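462aa long hypothetical selenium-binding protein (Sulfolobus tokodaii, PDB 2ECE) is of unknown function but folds as a beta propeller and may bind selenium. Local coordinates at residues A[141-147]-A[191-197]; A[164-168]-A[178-182]; A[74-78]-A[445-450]; A[86-90]-A[146-150]. All coordinates share one frame; numbering follows the deposited sequence.

Contact 1: residues A[141-147]-A[191-197]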
# COMPACT_ATOMS: atom_id res chain seq x y z
N HIS A 141 -4.55 -2.82 -8.67
CA HIS A 141 -3.78 -2.65 -7.45
C HIS A 141 -4.20 -1.47 -6.55
O HIS A 141 -5.07 -1.61 -5.69
CB HIS A 141 -2.30 -2.52 -7.84
CG HIS A 141 -1.36 -2.55 -6.68
ND1 HIS A 141 -0.90 -3.72 -6.11
CD2 HIS A 141 -0.79 -1.55 -5.97
CE1 HIS A 141 -0.09 -3.44 -5.11
NE2 HIS A 141 -0.00 -2.13 -5.00
N THR A 142 -3.58 -0.32 -6.77
CA THR A 142 -3.83 0.87 -5.95
C THR A 142 -5.10 1.66 -6.28
O THR A 142 -5.43 1.86 -7.45
CB THR A 142 -2.64 1.85 -6.05
OG1 THR A 142 -1.43 1.17 -5.67
CG2 THR A 142 -2.86 3.08 -5.11
N VAL A 143 -5.79 2.11 -5.24
CA VAL A 143 -6.99 2.93 -5.39
C VAL A 143 -6.78 4.26 -4.68
O VAL A 143 -6.39 4.27 -3.51
CB VAL A 143 -8.24 2.29 -4.76
CG1 VAL A 143 -9.44 3.22 -4.93
CG2 VAL A 143 -8.52 0.95 -5.40
N HIS A 144 -7.02 5.37 -5.37
CA HIS A 144 -6.89 6.69 -4.78
C HIS A 144 -8.11 7.54 -5.12
O HIS A 144 -8.59 7.52 -6.25
CB HIS A 144 -5.62 7.40 -5.28
CG HIS A 144 -4.38 7.02 -4.53
ND1 HIS A 144 -4.30 7.12 -3.15
CD2 HIS A 144 -3.18 6.56 -4.95
CE1 HIS A 144 -3.10 6.73 -2.76
NE2 HIS A 144 -2.40 6.39 -3.83
N CYS A 145 -8.60 8.29 -4.13
CA CYS A 145 -9.76 9.17 -4.31
C CYS A 145 -9.27 10.54 -4.78
O CYS A 145 -8.57 11.24 -4.05
CB CYS A 145 -10.55 9.29 -2.97
SG CYS A 145 -9.47 9.18 -1.51
N GLY A 146 -9.63 10.91 -6.00
CA GLY A 146 -9.21 12.20 -6.52
C GLY A 146 -10.36 13.19 -6.47
O GLY A 146 -11.49 12.81 -6.16
N PRO A 147 -10.11 14.48 -6.76
CA PRO A 147 -11.15 15.50 -6.74
C PRO A 147 -12.18 15.25 -7.84
O PRO A 147 -13.39 15.42 -7.64
CB PRO A 147 -10.39 16.80 -7.02
CG PRO A 147 -8.96 16.47 -6.66
CD PRO A 147 -8.81 15.06 -7.16
N TYR A 191 2.61 -0.17 -10.98
CA TYR A 191 2.40 -0.78 -9.66
C TYR A 191 1.59 0.16 -8.77
O TYR A 191 0.39 -0.02 -8.59
CB TYR A 191 3.73 -1.06 -8.98
CG TYR A 191 3.57 -1.72 -7.62
CD1 TYR A 191 3.71 -1.01 -6.43
CD2 TYR A 191 3.22 -3.06 -7.55
CE1 TYR A 191 3.48 -1.63 -5.18
CE2 TYR A 191 2.99 -3.69 -6.33
CZ TYR A 191 3.12 -2.97 -5.15
OH TYR A 191 2.89 -3.61 -3.96
N ASP A 192 2.22 1.26 -8.39
CA ASP A 192 1.56 2.21 -7.49
C ASP A 192 1.59 3.59 -8.13
O ASP A 192 2.20 3.78 -9.18
CB ASP A 192 2.26 2.25 -6.11
CG ASP A 192 1.51 3.10 -5.09
OD1 ASP A 192 0.26 3.03 -5.06
OD2 ASP A 192 2.17 3.84 -4.32
N PHE A 193 0.91 4.54 -7.51
CA PHE A 193 0.88 5.90 -8.02
C PHE A 193 0.28 6.80 -6.97
O PHE A 193 -0.41 6.34 -6.07
CB PHE A 193 -0.00 6.01 -9.28
CG PHE A 193 -1.50 6.01 -8.99
CD1 PHE A 193 -2.18 4.82 -8.76
CD2 PHE A 193 -2.21 7.21 -8.92
CE1 PHE A 193 -3.56 4.82 -8.47
CE2 PHE A 193 -3.59 7.22 -8.64
CZ PHE A 193 -4.26 6.02 -8.41
N TRP A 194 0.57 8.09 -7.07
CA TRP A 194 -0.02 9.08 -6.20
C TRP A 194 0.20 10.44 -6.83
O TRP A 194 0.57 10.52 -8.00
CB TRP A 194 0.49 9.03 -4.75
CG TRP A 194 -0.63 9.43 -3.82
CD1 TRP A 194 -1.79 10.07 -4.19
CD2 TRP A 194 -0.74 9.21 -2.40
NE1 TRP A 194 -2.60 10.26 -3.09
CE2 TRP A 194 -1.98 9.74 -1.99
CE3 TRP A 194 0.10 8.61 -1.44
CZ2 TRP A 194 -2.42 9.70 -0.66
CZ3 TRP A 194 -0.34 8.57 -0.11
CH2 TRP A 194 -1.58 9.11 0.27
N TRP A 195 -0.00 11.51 -6.08
CA TRP A 195 0.12 12.82 -6.69
C TRP A 195 0.32 13.96 -5.70
O TRP A 195 0.28 13.77 -4.48
CB TRP A 195 -1.16 13.08 -7.50
CG TRP A 195 -2.45 12.75 -6.72
CD1 TRP A 195 -2.74 13.10 -5.43
CD2 TRP A 195 -3.60 12.01 -7.19
NE1 TRP A 195 -3.98 12.63 -5.07
CE2 TRP A 195 -4.54 11.96 -6.13
CE3 TRP A 195 -3.94 11.38 -8.41
CZ2 TRP A 195 -5.78 11.31 -6.24
CZ3 TRP A 195 -5.19 10.74 -8.52
CH2 TRP A 195 -6.09 10.71 -7.43
N ASN A 196 0.56 15.13 -6.26
CA ASN A 196 0.65 16.37 -5.51
C ASN A 196 -0.38 17.14 -6.32
O ASN A 196 -0.10 17.60 -7.43
CB ASN A 196 2.02 17.04 -5.65
CG ASN A 196 2.08 18.36 -4.91
OD1 ASN A 196 1.26 19.25 -5.13
ND2 ASN A 196 3.06 18.50 -4.01
N LEU A 197 -1.59 17.25 -5.79
CA LEU A 197 -2.68 17.88 -6.51
C LEU A 197 -2.52 19.34 -6.92
O LEU A 197 -2.74 19.67 -8.08
CB LEU A 197 -3.99 17.69 -5.73
CG LEU A 197 -4.42 16.21 -5.63
CD1 LEU A 197 -5.59 16.06 -4.66
CD2 LEU A 197 -4.80 15.70 -7.00
O HOH W 1 0.35 5.47 -3.17
O HOH W 2 -6.01 11.41 -2.67

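Contact 2: residues A[164-168]-A[178-182]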
# COMPACT_ATOMS: atom_id res chain seq x y z
N GLY A 164 0.83 -1.52 -18.43
CA GLY A 164 -0.13 -1.53 -17.35
C GLY A 164 -0.38 -0.05 -17.20
O GLY A 164 0.15 0.75 -18.00
N GLY A 165 -1.15 0.36 -16.20
CA GLY A 165 -1.38 1.78 -16.05
C GLY A 165 -2.44 2.15 -15.05
O GLY A 165 -2.66 1.43 -14.08
N ILE A 166 -3.11 3.27 -15.29
CA ILE A 166 -4.14 3.76 -14.39
C ILE A 166 -5.46 4.00 -15.10
O ILE A 166 -5.51 4.62 -16.16
CB ILE A 166 -3.68 5.10 -13.75
CG1 ILE A 166 -2.35 4.88 -13.01
CG2 ILE A 166 -4.76 5.64 -12.82
CD1 ILE A 166 -1.60 6.17 -12.70
N LEU A 167 -6.54 3.49 -14.51
CA LEU A 167 -7.87 3.69 -15.07
C LEU A 167 -8.64 4.56 -14.09
O LEU A 167 -8.22 4.74 -12.95
CB LEU A 167 -8.61 2.36 -15.26
CG LEU A 167 -8.95 1.56 -14.00
CD1 LEU A 167 -10.44 1.25 -13.97
CD2 LEU A 167 -8.13 0.28 -13.98
N MET A 168 -9.77 5.09 -14.55
CA MET A 168 -10.59 5.95 -13.71
C MET A 168 -12.01 5.43 -13.62
O MET A 168 -12.50 4.75 -14.53
CB MET A 168 -10.60 7.36 -14.30
CG MET A 168 -9.25 8.06 -14.25
SD MET A 168 -9.16 9.39 -15.45
CE MET A 168 -10.10 10.69 -14.65
N GLY A 178 -12.27 4.65 -18.27
CA GLY A 178 -11.26 4.18 -19.22
C GLY A 178 -9.86 4.50 -18.74
O GLY A 178 -9.66 4.84 -17.58
N LYS A 179 -8.90 4.40 -19.65
CA LYS A 179 -7.50 4.69 -19.35
C LYS A 179 -7.30 6.16 -19.01
O LYS A 179 -7.92 7.04 -19.60
CB LYS A 179 -6.59 4.36 -20.54
CG LYS A 179 -6.30 2.90 -20.77
CD LYS A 179 -5.14 2.76 -21.76
CE LYS A 179 -4.86 1.30 -22.09
NZ LYS A 179 -6.07 0.68 -22.70
N TRP A 180 -6.42 6.42 -18.05
CA TRP A 180 -6.13 7.80 -17.67
C TRP A 180 -5.08 8.40 -18.60
O TRP A 180 -5.12 9.59 -18.91
CB TRP A 180 -5.60 7.85 -16.24
CG TRP A 180 -5.03 9.18 -15.87
CD1 TRP A 180 -5.72 10.32 -15.59
CD2 TRP A 180 -3.64 9.51 -15.76
NE1 TRP A 180 -4.85 11.35 -15.31
CE2 TRP A 180 -3.57 10.88 -15.41
CE3 TRP A 180 -2.45 8.79 -15.92
CZ2 TRP A 180 -2.35 11.54 -15.22
CZ3 TRP A 180 -1.24 9.45 -15.73
CH2 TRP A 180 -1.20 10.81 -15.38
N GLU A 181 -4.15 7.57 -19.06
CA GLU A 181 -3.06 8.01 -19.92
C GLU A 181 -3.48 8.48 -21.31
O GLU A 181 -4.22 7.79 -22.01
CB GLU A 181 -2.01 6.91 -20.10
CG GLU A 181 -1.39 6.37 -18.81
CD GLU A 181 -2.27 5.35 -18.13
OE1 GLU A 181 -3.31 4.96 -18.72
OE2 GLU A 181 -1.94 4.92 -17.00
N ILE A 182 -2.97 9.64 -21.71
CA ILE A 182 -3.22 10.18 -23.04
C ILE A 182 -1.92 10.00 -23.82
O ILE A 182 -1.93 9.63 -25.00
CB ILE A 182 -3.61 11.68 -22.99
CG1 ILE A 182 -5.06 11.83 -22.52
CG2 ILE A 182 -3.47 12.32 -24.37
CD1 ILE A 182 -6.08 11.20 -23.47

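Contact 3: residues A[74-78]-A[445-450]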
# COMPACT_ATOMS: atom_id res chain seq x y z
N HIS A 74 -6.05 -6.96 -2.06
CA HIS A 74 -4.72 -6.46 -1.74
C HIS A 74 -4.80 -5.02 -1.18
O HIS A 74 -4.93 -4.80 0.02
CB HIS A 74 -4.00 -6.49 -3.07
CG HIS A 74 -2.52 -6.32 -3.01
ND1 HIS A 74 -1.66 -7.38 -2.86
CD2 HIS A 74 -1.74 -5.23 -3.23
CE1 HIS A 74 -0.42 -6.96 -2.99
NE2 HIS A 74 -0.44 -5.66 -3.21
N HIS A 75 -5.01 -4.09 -2.10
CA HIS A 75 -5.07 -2.67 -1.76
C HIS A 75 -6.49 -2.21 -2.07
O HIS A 75 -7.16 -2.78 -2.93
CB HIS A 75 -4.09 -1.83 -2.62
CG HIS A 75 -2.68 -1.79 -2.08
ND1 HIS A 75 -2.19 -2.72 -1.19
CD2 HIS A 75 -1.66 -0.93 -2.34
CE1 HIS A 75 -0.93 -2.44 -0.92
NE2 HIS A 75 -0.58 -1.36 -1.60
N PHE A 76 -6.97 -1.21 -1.33
CA PHE A 76 -8.30 -0.65 -1.57
C PHE A 76 -8.36 0.78 -1.03
O PHE A 76 -7.46 1.23 -0.34
CB PHE A 76 -9.42 -1.51 -0.95
CG PHE A 76 -9.42 -1.57 0.56
CD1 PHE A 76 -8.47 -2.32 1.25
CD2 PHE A 76 -10.38 -0.87 1.29
CE1 PHE A 76 -8.48 -2.39 2.64
CE2 PHE A 76 -10.40 -0.93 2.70
CZ PHE A 76 -9.45 -1.69 3.37
N GLY A 77 -9.42 1.50 -1.37
CA GLY A 77 -9.53 2.87 -0.90
C GLY A 77 -10.94 3.39 -0.87
O GLY A 77 -11.89 2.66 -1.15
N TRP A 78 -11.09 4.67 -0.52
CA TRP A 78 -12.41 5.30 -0.45
C TRP A 78 -12.82 5.93 -1.77
O TRP A 78 -11.98 6.28 -2.59
CB TRP A 78 -12.41 6.39 0.61
CG TRP A 78 -12.12 5.90 1.99
CD1 TRP A 78 -10.92 5.92 2.63
CD2 TRP A 78 -13.07 5.37 2.92
NE1 TRP A 78 -11.06 5.44 3.91
CE2 TRP A 78 -12.37 5.10 4.11
CE3 TRP A 78 -14.44 5.10 2.85
CZ2 TRP A 78 -13.00 4.56 5.24
CZ3 TRP A 78 -15.07 4.57 3.98
CH2 TRP A 78 -14.35 4.31 5.16
N HIS A 445 -3.95 -7.90 4.39
CA HIS A 445 -3.18 -6.96 3.60
C HIS A 445 -3.42 -5.50 4.01
O HIS A 445 -3.20 -5.12 5.16
CB HIS A 445 -3.46 -7.15 2.10
CG HIS A 445 -2.32 -6.75 1.22
ND1 HIS A 445 -1.35 -7.64 0.82
CD2 HIS A 445 -1.94 -5.54 0.73
CE1 HIS A 445 -0.42 -7.00 0.13
NE2 HIS A 445 -0.76 -5.73 0.06
N GLN A 446 -3.87 -4.67 3.08
CA GLN A 446 -4.05 -3.25 3.41
C GLN A 446 -5.10 -2.94 4.47
O GLN A 446 -6.13 -3.59 4.57
CB GLN A 446 -4.35 -2.43 2.15
CG GLN A 446 -4.26 -0.92 2.41
CD GLN A 446 -4.05 -0.13 1.14
OE1 GLN A 446 -4.81 -0.27 0.17
NE2 GLN A 446 -3.02 0.71 1.13
N VAL A 447 -4.81 -1.91 5.26
CA VAL A 447 -5.69 -1.47 6.32
C VAL A 447 -6.15 -0.04 6.05
O VAL A 447 -5.34 0.82 5.70
CB VAL A 447 -4.96 -1.52 7.69
CG1 VAL A 447 -5.82 -0.90 8.78
CG2 VAL A 447 -4.63 -2.96 8.04
N ARG A 448 -7.44 0.22 6.21
CA ARG A 448 -7.98 1.56 6.04
C ARG A 448 -8.72 1.90 7.32
O ARG A 448 -9.65 1.20 7.71
CB ARG A 448 -8.94 1.66 4.84
CG ARG A 448 -8.35 2.42 3.64
CD ARG A 448 -7.30 1.58 2.90
NE ARG A 448 -6.46 2.36 1.98
CZ ARG A 448 -5.44 3.12 2.36
NH1 ARG A 448 -5.12 3.23 3.64
NH2 ARG A 448 -4.73 3.78 1.45
N LEU A 449 -8.30 2.98 7.97
CA LEU A 449 -8.93 3.39 9.22
C LEU A 449 -10.15 4.28 8.98
O LEU A 449 -10.12 5.17 8.12
CB LEU A 449 -7.91 4.12 10.10
CG LEU A 449 -6.59 3.39 10.34
CD1 LEU A 449 -5.63 4.29 11.12
CD2 LEU A 449 -6.85 2.08 11.09
N SER A 450 -11.22 4.04 9.73
CA SER A 450 -12.43 4.84 9.58
C SER A 450 -12.04 6.31 9.81
O SER A 450 -11.32 6.62 10.75
CB SER A 450 -13.48 4.41 10.61
OG SER A 450 -12.98 4.50 11.93
O HOH W 3 -9.02 5.34 5.71

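Contact 4: residues A[86-90]-A[146-150]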
# COMPACT_ATOMS: atom_id res chain seq x y z
N CYS A 86 -10.54 20.31 -2.66
CA CYS A 86 -9.70 20.99 -3.64
C CYS A 86 -10.58 21.87 -4.54
O CYS A 86 -11.77 21.60 -4.72
CB CYS A 86 -8.98 19.97 -4.52
SG CYS A 86 -7.74 18.91 -3.69
N PRO A 87 -10.01 22.94 -5.12
CA PRO A 87 -10.77 23.83 -6.00
C PRO A 87 -11.61 23.10 -7.04
O PRO A 87 -12.75 23.47 -7.30
CB PRO A 87 -9.68 24.69 -6.62
CG PRO A 87 -8.75 24.89 -5.46
CD PRO A 87 -8.66 23.48 -4.86
N ASN A 88 -11.04 22.06 -7.63
CA ASN A 88 -11.74 21.28 -8.65
C ASN A 88 -12.49 20.09 -8.07
O ASN A 88 -12.97 19.23 -8.82
CB ASN A 88 -10.74 20.81 -9.72
CG ASN A 88 -9.74 19.80 -9.17
OD1 ASN A 88 -9.35 19.86 -8.01
ND2 ASN A 88 -9.30 18.89 -10.03
N GLY A 89 -12.61 20.04 -6.75
CA GLY A 89 -13.31 18.94 -6.11
C GLY A 89 -14.77 18.89 -6.50
O GLY A 89 -15.47 19.91 -6.45
N LYS A 90 -15.25 17.72 -6.90
CA LYS A 90 -16.64 17.57 -7.31
C LYS A 90 -17.63 17.73 -6.17
O LYS A 90 -17.32 17.46 -5.01
CB LYS A 90 -16.86 16.23 -8.01
CG LYS A 90 -16.38 16.24 -9.45
CD LYS A 90 -17.01 15.09 -10.23
CE LYS A 90 -16.86 15.30 -11.74
NZ LYS A 90 -15.46 15.26 -12.21
N GLY A 146 -9.63 10.91 -6.00
CA GLY A 146 -9.21 12.20 -6.52
C GLY A 146 -10.36 13.19 -6.47
O GLY A 146 -11.49 12.81 -6.16
N PRO A 147 -10.11 14.48 -6.76
CA PRO A 147 -11.15 15.50 -6.74
C PRO A 147 -12.18 15.25 -7.84
O PRO A 147 -13.39 15.42 -7.64
CB PRO A 147 -10.39 16.80 -7.02
CG PRO A 147 -8.96 16.47 -6.66
CD PRO A 147 -8.81 15.06 -7.16
N ASP A 148 -11.67 14.85 -8.99
CA ASP A 148 -12.45 14.62 -10.20
C ASP A 148 -12.94 13.20 -10.45
O ASP A 148 -13.95 13.02 -11.13
CB ASP A 148 -11.62 15.09 -11.39
CG ASP A 148 -10.28 14.38 -11.48
OD1 ASP A 148 -9.80 13.86 -10.44
OD2 ASP A 148 -9.70 14.34 -12.59
N ALA A 149 -12.25 12.20 -9.92
CA ALA A 149 -12.67 10.81 -10.14
C ALA A 149 -11.93 9.85 -9.22
O ALA A 149 -11.15 10.28 -8.37
CB ALA A 149 -12.43 10.42 -11.60
N ILE A 150 -12.19 8.56 -9.38
CA ILE A 150 -11.53 7.54 -8.58
C ILE A 150 -10.49 6.92 -9.50
O ILE A 150 -10.82 6.51 -10.62
CB ILE A 150 -12.53 6.47 -8.10
CG1 ILE A 150 -13.60 7.11 -7.21
CG2 ILE A 150 -11.80 5.37 -7.34
CD1 ILE A 150 -14.78 6.20 -6.97

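Contact 1: residues A[141-147]-A[191-197]
Asp192 OD1 accepts a bond from Thr142 OG1 at 2.6 Å, met on the anti side of the carboxylate and 20° out of its plane. The carboxylate reaches across because CG of Asp192 is anti to the backbone N (chi1 -173°). Its other oxygen, Asp192 OD2, accepts a hydrogen bond from water 1 and is also bonded to the backbone N of Leu256. Water 1 lies 3.0 Å from His144 NE2 at the edge of that ring, and so joins the acid to the imidazole indirectly. The His144 ring lies face to face with the five-membered ring of Trp194, centroids 3.6 Å apart, His144 CE1 over the centre of the indole. It also turns an edge to the face of Phe193, its CD2 lying 3.7 Å from Phe193 CZ. Trp195 brings its CZ2 edge to Cys145 O, and its NE1 is bonded to Ser458 OG. At the far end Pro147 CG meets the Leu197 CD1 methyl at 3.9 Å. The segments carry the first strands of two successive propeller sheets, whose short axes run 8.0 Å apart at 27°, too far apart for backbone pairing. The blades are therefore joined through side chains: an aromatic cluster around His144 beside a buried carboxylate whose two oxygens share three partners, which should hold its rotation, with water carrying the link to His144.

Contact 2: residues A[164-168]-A[178-182]
Three hydrogen bonds join Ile166 and Met168 to the returning chain. Trp180 N donates to Ile166 O at 2.8 Å, and Met168 N donates to Gly178 O at 3.0 Å. The third involves a side chain: Glu181 OE2 accepts from Ile166 N at 2.6 Å through its syn lone pair. The Glu181 chain folds at its second torsion (chi2 80°), which brings the carboxylate back beside the strand; Glu181 OE1 is bonded to Tyr137 OH, leaving both oxygens engaged. Gly165, having no side chain, lets Glu181 OE2 come to 3.3 Å from its CA. A weaker CA-H...O contact links Leu167 CA to Gly178 O, also at 3.3 Å.

The two strands are the outer hairpin of a four-stranded antiparallel propeller blade. Strand 165-169 is the third strand and strand 176-179 the outermost, with Leu167 and Lys179 a non-hydrogen-bonded pair. The apolar contacts come from Trp180, which leaves the end of that strand. Met168 SD approaches the rim of its indole, 3.6 Å from Trp180 CD1 and near the ring plane, a Met-aromatic contact at the edge. Ile166 lies alongside Trp180, the two pointing the same way, with Ile166 CG2 4.2 Å from Trp180 CB. Beyond the hairpin Trp180 meets Tyr151 edge-to-face and touches Leu202 of the next blade.

Contact 3: residues A[74-78]-A[445-450]
Arg448 runs past Phe76 and gives its NE to that residue's carbonyl. Its CB rests 3.7 Å from Phe76 CE2, and CG comes to 4.1 Å from Trp78 NE1. A bend at the second torsion (chi2 74°) carries CD over the face of Phe76, 4.0 Å from the ring centroid, as a CH-pi contact. NE then donates to Phe76 O at 2.8 Å, nearly in the guanidinium plane. At the tip, NH1 bonds Val447 O of its own strand and forms a salt bridge with Asp453, while NH2 is bonded to Ser455 OG. One guanidinium face is covered by Gln446 NE2; the same amide's OE1 accepts from Phe76 N at 2.8 Å, in the carbonyl plane. Gln446 N bonds His74 O, and the rings of His74 and His445 stack face to face, though their exact spacing is doubtful. Water 3 bridges Trp78 NE1 to Leu449 O. Strand 443-449 completes the sheet begun by the N-terminal strands, the usual closure of a propeller, and here it meets the first strand of the next blade. The side chains of Gln446 and Arg448 thus take up both the N-H and the C=O of Phe76, joining the blades by side chain to backbone bonds.

Contact 4: residues A[86-90]-A[146-150]
A type I beta turn from Cys86 to Gly89, in the long connection between strands 77-78 and 97-101, packs against Pro147 in the loop that joins strands 140-145 and 150-154. The turn is closed by its own bond, Gly89 N to Cys86 O at 2.7 Å. It sets three groups against the CB-CG edge of the proline: Asn88 OD1 lies 3.4 Å from Pro147 CB, Gly89 CA is 3.7 Å from the same carbon, and Cys86 SG is 4.0 Å from Pro147 CG. The Asn88 side chain stands between its backbone N and carbonyl carbon (chi1 66°), which places the amide beside the ring, its oxygen nearer than ND2.

The two loops belong to neighbouring blades of the propeller, each following the first strand of its sheet. Cys86 is also joined by a disulfide to Cys460, so the turn is tied covalently to the C-terminal end of the chain as well as packed on the next blade.

Lys90, just beyond the turn, supplies both hydrogen bonds across the contact. Its backbone N donates to Pro147 O at 3.0 Å. Its side chain then runs past Pro147 O and bends at the last torsion (chi4 66°), so that NZ reaches Asp148 O at 2.9 Å, in the carbonyl plane and on a lone pair. The ammonium therefore meets the main chain of Asp148, with the carboxylate oxygen OD2 5.8 Å from NZ. Asp148 OD2 is instead bonded to Tyr151 OH. Within the second loop Gly146 N bonds Ala149 O at 2.9 Å.

Contacts 1 and 3 are blade interfaces separated by one more, where strand 140-145 lies beside 77-78; their centres are about 13 Å apart. Across that middle interface Val143 CB lies 3.7 Å from Gly77 N, and the His141 ring meets those of His74 and His75. These histidines, with His445, gather where these segments begin; no ligand or metal defines a site there. Contact 4 continues contact 1 outward through the shared Gly146 and Pro147, with Leu197 CD1 3.7 Å from Cys86 SG. Contact 2 lies within one blade and touches contact 1 where Ile166 CD1 meets Phe193 CG at 3.7 Å; it stays about 11 Å from contact 3 between nearest atoms.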